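Local coordinates for protein putative enoyl-CoA hydratase/isomerase (Bordetella parapertussis, PDB 3ISA) that probably acts on acyl-CoA thioesters as a member of the crotonase-like enoyl-CoA hydratase/isomerase family, its exact substrate and reaction being unestablished, at residues 102-107 with 184-189. Sequence-based numbering, arbitrary orientation.
Sequences LALAHG and AQWPAL
Leu104 packs along one face of the Trp186 indole. Its CB sits over the six-membered ring, 3.6 Å from the centroid and only 7° off the normal, a clear CH-pi contact. With CG anti to the carbonyl carbon (chi1 -61°), the isopropyl end runs back along the indole, opposite to the direction in which the tryptophan reaches in. CG of Leu104 lies 4.2 Å from CD2 of Trp186. CD1 rests 4.0 Å from CE3 of Trp186, while CD2 lies over the pyrrole part, 3.9 Å from CG of Trp186. That same CD2 meets CD1 of Leu189, one turn further along helix 186-197, at 4.3 Å.

The far rim of the indole meets strand 100-105 where it ends: CZ2 of Trp186 is 3.4 Å from the carbonyl O of Ala105, and CH2 is 3.8 Å from ND1 of His106, whose ring is turned 68° from the six-membered ring. NE1 of Trp186 is hydrogen-bonded to the O of Ala181, and NE2 of His106 to the O of Gly60. No hydrogen bond joins the two segments: helix 186-197 packs on the crotonase-type sheet here mainly through apolar and CH-pi contact, with Ala105 O and His106 ND1 merely bordering the indole near its plane.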
loop_
_atom_site.group_PDB
_atom_site.type_symbol
_atom_site.label_atom_id
_atom_site.label_comp_id
_atom_site.label_asym_id
_atom_site.label_seq_id
_atom_site.Cartn_x
_atom_site.Cartn_y
_atom_site.Cartn_z
ATOM N N LEU D 102 23.374 3.888 17.967
ATOM C CA LEU D 102 24.056 2.800 18.647
ATOM C C LEU D 102 23.549 2.698 20.083
ATOM O O LEU D 102 23.536 3.685 20.828
ATOM C CB LEU D 102 25.585 3.026 18.624
ATOM C CG LEU D 102 26.503 2.183 19.542
ATOM C CD1 LEU D 102 26.451 0.732 19.149
ATOM C CD2 LEU D 102 27.945 2.661 19.479
ATOM N N ALA D 103 23.160 1.500 20.491
ATOM C CA ALA D 103 22.728 1.297 21.862
ATOM C C ALA D 103 23.627 0.262 22.529
ATOM O O ALA D 103 24.050 -0.698 21.893
ATOM C CB ALA D 103 21.290 0.869 21.915
ATOM N N LEU D 104 23.892 0.472 23.811
ATOM C CA LEU D 104 24.795 -0.370 24.571
ATOM C C LEU D 104 24.103 -0.734 25.873
ATOM O O LEU D 104 23.922 0.123 26.749
ATOM C CB LEU D 104 26.104 0.380 24.845
ATOM C CG LEU D 104 26.942 0.818 23.637
ATOM C CD1 LEU D 104 27.940 1.904 24.057
ATOM C CD2 LEU D 104 27.643 -0.352 22.966
ATOM N N ALA D 105 23.658 -1.989 25.969
ATOM C CA ALA D 105 22.835 -2.434 27.096
ATOM C C ALA D 105 23.626 -3.316 28.043
ATOM O O ALA D 105 24.527 -4.043 27.620
ATOM C CB ALA D 105 21.625 -3.201 26.618
ATOM N N HIS D 106 23.264 -3.241 29.317
ATOM C CA HIS D 106 23.807 -4.110 30.339
ATOM C C HIS D 106 22.714 -4.315 31.366
ATOM O O HIS D 106 21.698 -3.618 31.322
ATOM C CB HIS D 106 25.116 -3.547 30.937
ATOM C CG HIS D 106 24.958 -2.266 31.707
ATOM N ND1 HIS D 106 24.605 -1.074 31.115
ATOM C CD2 HIS D 106 25.155 -1.989 33.018
ATOM C CE1 HIS D 106 24.559 -0.125 32.033
ATOM N NE2 HIS D 106 24.885 -0.654 33.197
ATOM N N GLY D 107 22.880 -5.304 32.247
ATOM C CA GLY D 107 21.918 -5.540 33.315
ATOM C C GLY D 107 20.550 -5.988 32.808
ATOM O O GLY D 107 20.410 -6.429 31.651
ATOM N N ALA D 184 34.266 -2.657 28.755
ATOM C CA ALA D 184 35.620 -2.225 28.386
ATOM C C ALA D 184 35.841 -2.079 26.868
ATOM O O ALA D 184 36.690 -1.292 26.438
ATOM C CB ALA D 184 36.672 -3.163 29.004
ATOM N N GLN D 185 35.073 -2.830 26.073
ATOM C CA GLN D 185 35.118 -2.765 24.603
ATOM C C GLN D 185 34.202 -1.695 24.001
ATOM O O GLN D 185 34.258 -1.421 22.802
ATOM C CB GLN D 185 34.758 -4.129 24.002
ATOM C CG GLN D 185 35.940 -5.108 23.857
ATOM C CD GLN D 185 36.575 -5.499 25.191
ATOM O OE1 GLN D 185 36.029 -6.311 25.943
ATOM N NE2 GLN D 185 37.736 -4.916 25.484
ATOM N N TRP D 186 33.356 -1.100 24.833
ATOM C CA TRP D 186 32.381 -0.103 24.359
ATOM C C TRP D 186 33.002 1.165 23.722
ATOM O O TRP D 186 32.542 1.567 22.640
ATOM C CB TRP D 186 31.343 0.212 25.443
ATOM C CG TRP D 186 30.374 -0.925 25.735
ATOM C CD1 TRP D 186 30.390 -2.186 25.204
ATOM C CD2 TRP D 186 29.253 -0.889 26.634
ATOM N NE1 TRP D 186 29.344 -2.928 25.703
ATOM C CE2 TRP D 186 28.637 -2.157 26.589
ATOM C CE3 TRP D 186 28.716 0.097 27.488
ATOM C CZ2 TRP D 186 27.509 -2.471 27.353
ATOM C CZ3 TRP D 186 27.593 -0.216 28.246
ATOM C CH2 TRP D 186 27.000 -1.491 28.170
ATOM N N PRO D 187 34.048 1.787 24.350
ATOM C CA PRO D 187 34.681 2.918 23.644
ATOM C C PRO D 187 35.140 2.630 22.206
ATOM O O PRO D 187 34.909 3.464 21.327
ATOM C CB PRO D 187 35.873 3.278 24.554
ATOM C CG PRO D 187 35.389 2.914 25.915
ATOM C CD PRO D 187 34.675 1.595 25.680
ATOM N N ALA D 188 35.750 1.466 21.967
ATOM C CA ALA D 188 36.167 1.071 20.618
ATOM C C ALA D 188 34.981 0.886 19.652
ATOM O O ALA D 188 35.072 1.246 18.462
ATOM C CB ALA D 188 37.030 -0.188 20.663
ATOM N N LEU D 189 33.879 0.341 20.165
ATOM C CA LEU D 189 32.651 0.187 19.368
ATOM C C LEU D 189 32.075 1.545 18.973
ATOM O O LEU D 189 31.584 1.721 17.854
ATOM C CB LEU D 189 31.606 -0.642 20.123
ATOM C CG LEU D 189 31.893 -2.133 20.324
ATOM C CD1 LEU D 189 30.790 -2.747 21.193
ATOM C CD2 LEU D 189 32.025 -2.871 18.999
#